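Local coordinates for protein endoglucanase (Clostridium thermocellum, PDB 2E4T) that hydrolyses internal beta-1,4-glucosidic bonds of cellulose and xyloglucan, here represented by the glycoside hydrolase family 44 module of a larger multidomain enzyme, at residues Y435-G440 / K445-L450; G415-T420 / A509-L514. All coordinates share one frame; numbering follows the deposited sequence.

Interaction 1. Residues Y435-G440 / K445-L450; sequences YASIVG and KLHIIL
Y435, S437 and H447 bury the most surface where strand 435-439 runs antiparallel to 446-450, and their side chains leave the sheet on the same face. Y435 forms a hydrogen-bonded pair with I449: Y435 N reaches I449 O at 2.9 Å, and I449 N returns to Y435 O at 2.8 Å. The Tyr ring offers its edge to the neighbour, CD2 standing 4.4 Å from I449 CB, while its hydroxyl reaches beyond the sheet to a hydrogen bond with D376.

S437 and H447 form the second such pair: H447 N bonds to S437 O at 2.8 Å and S437 N to H447 O. With chi1 at 60°, S437 OG sits between its own backbone N and carbonyl carbon and rests 3.4 Å from H447 CB; it also takes part in a weak hydrogen bond with G418 N. The imidazole itself is held from elsewhere, ND1 bonding to H511. Between the two pairs, A436 CA lies 3.1 Å from H447 O in a CA-H...O contact, and its methyl turns to the other face, where L446 and I448 lie. Beyond S437, a water links V439 N to K445 O where the strands part. This is an antiparallel beta hairpin, set in the beta-sandwich domain that accompanies the TIM-like barrel.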
ATOM      1  N   TYR A 435     -18.172   5.684   6.612  1.00  5.58           N
ATOM      2  CA  TYR A 435     -17.271   6.741   6.176  1.00  5.51           C
ATOM      3  C   TYR A 435     -18.023   7.667   5.254  1.00  5.40           C
ATOM      4  O   TYR A 435     -18.787   7.206   4.404  1.00  7.02           O
ATOM      5  CB  TYR A 435     -16.049   6.140   5.391  1.00  6.17           C
ATOM      6  CG  TYR A 435     -15.348   5.106   6.213  1.00  5.91           C
ATOM      7  CD1 TYR A 435     -14.443   5.487   7.215  1.00  6.82           C
ATOM      8  CD2 TYR A 435     -15.638   3.729   6.101  1.00  5.93           C
ATOM      9  CE1 TYR A 435     -13.853   4.565   8.045  1.00  7.35           C
ATOM     10  CE2 TYR A 435     -15.074   2.794   6.937  1.00  6.35           C
ATOM     11  CZ  TYR A 435     -14.208   3.214   7.931  1.00  6.45           C
ATOM     12  OH  TYR A 435     -13.637   2.334   8.843  1.00  7.63           O
ATOM     13  N   ALA A 436     -17.789   8.983   5.372  1.00  5.65           N
ATOM     14  CA  ALA A 436     -18.512   9.935   4.551  1.00  5.84           C
ATOM     15  C   ALA A 436     -17.508  10.895   3.870  1.00  5.51           C
ATOM     16  O   ALA A 436     -16.438  11.178   4.419  1.00  6.35           O
ATOM     17  CB  ALA A 436     -19.513  10.751   5.376  1.00  7.29           C
ATOM     18  N   SER A 437     -17.920  11.349   2.683  1.00  5.55           N
ATOM     19  CA  SER A 437     -17.067  12.273   1.961  1.00  5.52           C
ATOM     20  C   SER A 437     -17.928  13.138   1.037  1.00  5.55           C
ATOM     21  O   SER A 437     -19.071  12.835   0.679  1.00  5.97           O
ATOM     22  CB  SER A 437     -16.044  11.518   1.100  1.00  5.73           C
ATOM     23  OG  SER A 437     -16.719  10.687   0.152  1.00  6.11           O
ATOM     24  N   ILE A 438     -17.286  14.243   0.643  1.00  5.85           N
ATOM     25  CA  ILE A 438     -17.822  15.174  -0.363  1.00  6.35           C
ATOM     26  C   ILE A 438     -16.746  15.342  -1.443  1.00  6.13           C
ATOM     27  O   ILE A 438     -15.656  14.778  -1.374  1.00  6.48           O
ATOM     28  CB  ILE A 438     -18.246  16.511   0.286  1.00  6.47           C
ATOM     29  CG1 ILE A 438     -17.037  17.247   0.867  1.00  6.97           C
ATOM     30  CG2 ILE A 438     -19.353  16.243   1.299  1.00  7.33           C
ATOM     31  CD1 ILE A 438     -17.387  18.625   1.471  1.00  8.43           C
ATOM     32  N   VAL A 439     -17.056  16.167  -2.462  1.00  7.54           N
ATOM     33  CA  VAL A 439     -16.161  16.404  -3.571  1.00  7.36           C
ATOM     34  C   VAL A 439     -15.583  17.807  -3.423  1.00  7.47           C
ATOM     35  O   VAL A 439     -16.328  18.802  -3.481  1.00  7.99           O
ATOM     36  CB  VAL A 439     -16.863  16.243  -4.901  1.00  8.85           C
ATOM     37  CG1 VAL A 439     -15.899  16.500  -6.074  1.00 10.70           C
ATOM     38  CG2 VAL A 439     -17.507  14.845  -4.994  1.00 11.36           C
ATOM     39  N   GLY A 440     -14.275  17.905  -3.216  1.00  7.89           N
ATOM     40  CA  GLY A 440     -13.671  19.221  -3.027  1.00  8.04           C
ATOM     41  C   GLY A 440     -14.203  19.863  -1.781  1.00  7.64           C
ATOM     42  O   GLY A 440     -14.142  19.267  -0.691  1.00  8.42           O
ATOM     43  N   LYS A 445     -23.194  16.680  -3.207  1.00  9.36           N
ATOM     44  CA  LYS A 445     -23.328  15.210  -3.211  1.00  9.37           C
ATOM     45  C   LYS A 445     -22.531  14.684  -2.030  1.00  8.05           C
ATOM     46  O   LYS A 445     -21.343  14.958  -1.869  1.00 10.28           O
ATOM     47  CB  LYS A 445     -22.817  14.624  -4.508  1.00 12.05           C
ATOM     48  CG  LYS A 445     -23.587  15.110  -5.717  1.00 18.57           C
ATOM     49  CD  LYS A 445     -23.386  14.205  -6.933  1.00 24.89           C
ATOM     50  CE  LYS A 445     -24.188  14.676  -8.172  1.00 25.89           C
ATOM     51  NZ  LYS A 445     -23.704  13.910  -9.367  1.00 32.58           N
ATOM     52  N   LEU A 446     -23.249  13.945  -1.198  1.00  7.32           N
ATOM     53  CA  LEU A 446     -22.648  13.351   0.007  1.00  6.62           C
ATOM     54  C   LEU A 446     -22.564  11.846  -0.201  1.00  6.24           C
ATOM     55  O   LEU A 446     -23.582  11.182  -0.442  1.00  7.30           O
ATOM     56  CB  LEU A 446     -23.506  13.689   1.225  1.00  7.75           C
ATOM     57  CG  LEU A 446     -23.126  13.007   2.529  1.00  8.02           C
ATOM     58  CD1 LEU A 446     -21.664  13.383   2.954  1.00  9.31           C
ATOM     59  CD2 LEU A 446     -24.097  13.407   3.629  1.00  9.10           C
ATOM     60  N   HIS A 447     -21.342  11.329  -0.140  1.00  5.77           N
ATOM     61  CA  HIS A 447     -21.070   9.914  -0.297  1.00  5.67           C
ATOM     62  C   HIS A 447     -20.884   9.238   1.044  1.00  5.77           C
ATOM     63  O   HIS A 447     -20.171   9.778   1.899  1.00  6.34           O
ATOM     64  CB  HIS A 447     -19.759   9.751  -1.102  1.00  6.05           C
ATOM     65  CG  HIS A 447     -19.885  10.181  -2.513  1.00  6.60           C
ATOM     66  ND1 HIS A 447     -20.054   9.280  -3.527  1.00  7.45           N
ATOM     67  CD2 HIS A 447     -19.877  11.415  -3.072  1.00  8.21           C
ATOM     68  CE1 HIS A 447     -20.151   9.956  -4.673  1.00  8.88           C
ATOM     69  NE2 HIS A 447     -20.043  11.258  -4.426  1.00  8.98           N
ATOM     70  N   ILE A 448     -21.515   8.060   1.223  1.00  5.81           N
ATOM     71  CA  ILE A 448     -21.401   7.344   2.463  1.00  5.70           C
ATOM     72  C   ILE A 448     -21.102   5.878   2.157  1.00  5.62           C
ATOM     73  O   ILE A 448     -21.871   5.224   1.431  1.00  6.84           O
ATOM     74  CB  ILE A 448     -22.705   7.408   3.319  1.00  6.11           C
ATOM     75  CG1 ILE A 448     -23.107   8.866   3.571  1.00  7.51           C
ATOM     76  CG2 ILE A 448     -22.523   6.643   4.606  1.00  8.78           C
ATOM     77  CD1 ILE A 448     -24.543   9.000   4.087  1.00  9.14           C
ATOM     78  N   ILE A 449     -20.013   5.349   2.712  1.00  5.11           N
ATOM     79  CA  ILE A 449     -19.774   3.894   2.700  1.00  5.11           C
ATOM     80  C   ILE A 449     -20.269   3.376   4.027  1.00  5.64           C
ATOM     81  O   ILE A 449     -19.888   3.865   5.107  1.00  6.79           O
ATOM     82  CB  ILE A 449     -18.224   3.582   2.601  1.00  6.91           C
ATOM     83  CG1 ILE A 449     -17.617   4.083   1.302  1.00  7.74           C
ATOM     84  CG2 ILE A 449     -18.003   2.120   2.785  1.00  7.17           C
ATOM     85  CD1 ILE A 449     -18.191   3.442   0.128  1.00 11.93           C
ATOM     86  N   LEU A 450     -21.192   2.406   3.962  1.00  5.23           N
ATOM     87  CA  LEU A 450     -21.873   1.880   5.134  1.00  5.44           C
ATOM     88  C   LEU A 450     -21.675   0.359   5.149  1.00  5.20           C
ATOM     89  O   LEU A 450     -22.086  -0.316   4.190  1.00  5.90           O
ATOM     90  CB  LEU A 450     -23.378   2.218   5.057  1.00  6.52           C
ATOM     91  CG  LEU A 450     -24.218   1.647   6.188  1.00  7.20           C
ATOM     92  CD1 LEU A 450     -23.841   2.219   7.552  1.00  8.62           C
ATOM     93  CD2 LEU A 450     -25.695   1.962   5.865  1.00  9.10           C
TER
HETATM   94  O   HOH W   1     -20.076  16.738  -3.417  1.00 11.78           O

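Interaction 2. Residues G415-T420 / A509-L514; sequences GKFGDT and ACHIVL
F417 and H511 meet as an offset edge-to-face aromatic pair on the beta-sandwich domain, where the loop that follows helix 398-408 passes over strand 509-514. The ring planes stand at 77° and the centroids are 5.7 Å apart, with the edge of the phenyl turned to the face of the imidazole. Contact falls on one corner of the Phe: CD1 lies 3.9 Å from H511 CE1 and equally far from H511 NE2. The His reaches this far because its CG is anti to the backbone N (chi1 -171°), which carries the ring out from the strand toward the loop.

Both imidazole nitrogens are engaged, ND1 with the carbonyl of L406 in helix 398-408 and NE2 with H447 of the neighbouring strand. Those two hydrogen bonds should fix the rotation of the ring, and with it the face that F417 meets. The phenyl in turn packs edge-to-face with Y407 and rests on I449, so it fills the seam between that helix and the sheet. No hydrogen bond joins the two segments. Where the imidazole edge meets the loop backbone, CE1 approaches F417 N in the plane of the His ring, at 3.6 Å.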
ATOM      1  N   GLY A 415     -18.038   6.278 -11.348  1.00  7.52           N
ATOM      2  CA  GLY A 415     -18.491   6.912 -10.112  1.00  7.67           C
ATOM      3  C   GLY A 415     -17.556   6.530  -8.987  1.00  6.64           C
ATOM      4  O   GLY A 415     -17.185   5.351  -8.840  1.00  6.77           O
ATOM      5  N   LYS A 416     -17.217   7.496  -8.126  1.00  7.14           N
ATOM      6  CA  LYS A 416     -16.223   7.241  -7.079  1.00  6.76           C
ATOM      7  C   LYS A 416     -16.603   7.947  -5.789  1.00  5.73           C
ATOM      8  O   LYS A 416     -17.361   8.931  -5.768  1.00  6.87           O
ATOM      9  CB  LYS A 416     -14.818   7.626  -7.526  1.00  8.05           C
ATOM     10  CG  LYS A 416     -14.669   9.074  -7.879  1.00  8.75           C
ATOM     11  CD  LYS A 416     -13.223   9.360  -8.445  1.00 11.65           C
ATOM     12  CE  LYS A 416     -12.981  10.768  -8.735  1.00 17.83           C
ATOM     13  NZ  LYS A 416     -11.656  11.017  -9.358  0.50 21.15           N
ATOM     14  N   PHE A 417     -16.083   7.410  -4.691  1.00  5.73           N
ATOM     15  CA  PHE A 417     -16.185   8.056  -3.388  1.00  5.18           C
ATOM     16  C   PHE A 417     -15.610   9.468  -3.486  1.00  5.75           C
ATOM     17  O   PHE A 417     -14.736   9.769  -4.315  1.00  6.72           O
ATOM     18  CB  PHE A 417     -15.421   7.213  -2.368  1.00  6.06           C
ATOM     19  CG  PHE A 417     -15.718   7.515  -0.928  1.00  5.19           C
ATOM     20  CD1 PHE A 417     -17.018   7.351  -0.412  1.00  5.67           C
ATOM     21  CD2 PHE A 417     -14.706   7.874  -0.033  1.00  5.59           C
ATOM     22  CE1 PHE A 417     -17.267   7.568   0.949  1.00  6.02           C
ATOM     23  CE2 PHE A 417     -14.948   8.077   1.311  1.00  5.84           C
ATOM     24  CZ  PHE A 417     -16.244   7.921   1.821  1.00  5.86           C
ATOM     25  N   GLY A 418     -16.136  10.382  -2.651  1.00  5.85           N
ATOM     26  CA  GLY A 418     -15.598  11.737  -2.618  1.00  6.04           C
ATOM     27  C   GLY A 418     -14.142  11.756  -2.193  1.00  5.45           C
ATOM     28  O   GLY A 418     -13.602  10.794  -1.613  1.00  6.44           O
ATOM     29  N   ASP A 419     -13.508  12.915  -2.451  1.00  5.98           N
ATOM     30  CA  ASP A 419     -12.108  13.137  -2.132  1.00  6.12           C
ATOM     31  C   ASP A 419     -11.876  13.967  -0.884  1.00  5.62           C
ATOM     32  O   ASP A 419     -10.709  14.223  -0.542  1.00  5.99           O
ATOM     33  CB  ASP A 419     -11.332  13.688  -3.336  1.00  6.94           C
ATOM     34  CG  ASP A 419     -11.838  15.025  -3.793  1.00  7.82           C
ATOM     35  OD1 ASP A 419     -12.850  15.525  -3.278  1.00  8.14           O
ATOM     36  OD2 ASP A 419     -11.148  15.631  -4.672  1.00 10.99           O
ATOM     37  N   THR A 420     -12.934  14.384  -0.181  1.00  5.74           N
ATOM     38  CA  THR A 420     -12.791  15.121   1.072  1.00  5.96           C
ATOM     39  C   THR A 420     -13.591  14.374   2.141  1.00  5.52           C
ATOM     40  O   THR A 420     -14.832  14.276   2.057  1.00  6.49           O
ATOM     41  CB  THR A 420     -13.311  16.553   0.906  1.00  6.33           C
ATOM     42  OG1 THR A 420     -12.479  17.204  -0.047  1.00  6.96           O
ATOM     43  CG2 THR A 420     -13.259  17.321   2.239  1.00  7.23           C
ATOM     44  N   ALA A 509     -22.057  -4.446   2.171  1.00  5.86           N
ATOM     45  CA  ALA A 509     -21.309  -3.223   2.006  1.00  5.66           C
ATOM     46  C   ALA A 509     -22.028  -2.340   1.014  1.00  5.74           C
ATOM     47  O   ALA A 509     -22.288  -2.765  -0.114  1.00  7.08           O
ATOM     48  CB  ALA A 509     -19.891  -3.515   1.482  1.00  6.34           C
ATOM     49  N   CYS A 510     -22.348  -1.096   1.412  1.00  6.06           N
ATOM     50  CA  CYS A 510     -23.079  -0.192   0.571  1.00  6.30           C
ATOM     51  C   CYS A 510     -22.339   1.136   0.379  1.00  5.69           C
ATOM     52  O   CYS A 510     -21.566   1.571   1.229  1.00  6.02           O
ATOM     53  CB  CYS A 510     -24.396   0.287   1.363  0.60  5.61           C
ATOM     54  SG  CYS A 510     -25.482  -1.005   1.941  0.60  7.75           S
ATOM     55  N   HIS A 511     -22.645   1.745  -0.771  1.00  5.44           N
ATOM     56  CA  HIS A 511     -22.204   3.124  -1.071  1.00  5.21           C
ATOM     57  C   HIS A 511     -23.493   3.887  -1.393  1.00  5.37           C
ATOM     58  O   HIS A 511     -24.192   3.569  -2.355  1.00  5.98           O
ATOM     59  CB  HIS A 511     -21.256   3.102  -2.277  1.00  5.74           C
ATOM     60  CG  HIS A 511     -20.587   4.416  -2.547  1.00  5.61           C
ATOM     61  ND1 HIS A 511     -19.349   4.469  -3.141  1.00  5.75           N
ATOM     62  CD2 HIS A 511     -20.976   5.731  -2.411  1.00  6.41           C
ATOM     63  CE1 HIS A 511     -19.022   5.750  -3.338  1.00  6.08           C
ATOM     64  NE2 HIS A 511     -19.973   6.550  -2.900  1.00  6.13           N
ATOM     65  N   ILE A 512     -23.773   4.885  -0.534  1.00  5.72           N
ATOM     66  CA  ILE A 512     -24.969   5.717  -0.670  1.00  5.86           C
ATOM     67  C   ILE A 512     -24.492   7.077  -1.220  1.00  5.87           C
ATOM     68  O   ILE A 512     -23.495   7.622  -0.744  1.00  6.21           O
ATOM     69  CB  ILE A 512     -25.635   5.926   0.696  1.00  6.45           C
ATOM     70  CG1 ILE A 512     -25.993   4.582   1.335  1.00  7.60           C
ATOM     71  CG2 ILE A 512     -26.852   6.852   0.569  1.00  7.98           C
ATOM     72  CD1 ILE A 512     -26.447   4.706   2.799  1.00  9.63           C
ATOM     73  N   VAL A 513     -25.223   7.615  -2.217  1.00  6.16           N
ATOM     74  CA  VAL A 513     -24.884   8.910  -2.794  1.00  6.58           C
ATOM     75  C   VAL A 513     -26.124   9.789  -2.651  1.00  6.52           C
ATOM     76  O   VAL A 513     -27.140   9.579  -3.320  1.00  7.08           O
ATOM     77  CB  VAL A 513     -24.480   8.797  -4.263  1.00  7.78           C
ATOM     78  CG1 VAL A 513     -24.036  10.185  -4.783  1.00  9.22           C
ATOM     79  CG2 VAL A 513     -23.360   7.743  -4.463  1.00  8.49           C
ATOM     80  N   LEU A 514     -26.041  10.739  -1.703  1.00  6.93           N
ATOM     81  CA  LEU A 514     -27.134  11.654  -1.410  1.00  7.07           C
ATOM     82  C   LEU A 514     -27.009  12.907  -2.211  1.00  7.43           C
ATOM     83  O   LEU A 514     -25.940  13.492  -2.339  1.00  7.65           O
ATOM     84  CB  LEU A 514     -27.138  11.987   0.057  1.00  7.64           C
ATOM     85  CG  LEU A 514     -27.523  10.855   0.993  1.00  8.29           C
ATOM     86  CD1 LEU A 514     -26.967  11.057   2.344  1.00 11.54           C
ATOM     87  CD2 LEU A 514     -29.084  10.758   1.059  1.00  9.95           C
TER

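Overall arrangement
The centres of interactions 1 and 2 are about 5 Å apart, and both reach the same sheet. Strand 509-514 flanks 445-450, with I512 N probably hydrogen-bonded to I448 O at 2.8 Å. At the far side of the hairpin, T420 begins the neighbouring strand: T420 OG1 lies 2.7 Å from G440 O, a probable hydrogen bond, and D419 with T420 forms a classic beta bulge opposite I438. F417 touches Y435, S437, H447 and I449 on one face of the hairpin. Both contacts lie away from the zinc and calcium sites, but their side chains also reach barrel helices: Y435 bonds to D376 in 368-384, and H511 to L406 in 398-408, which carries the zinc ligand E401.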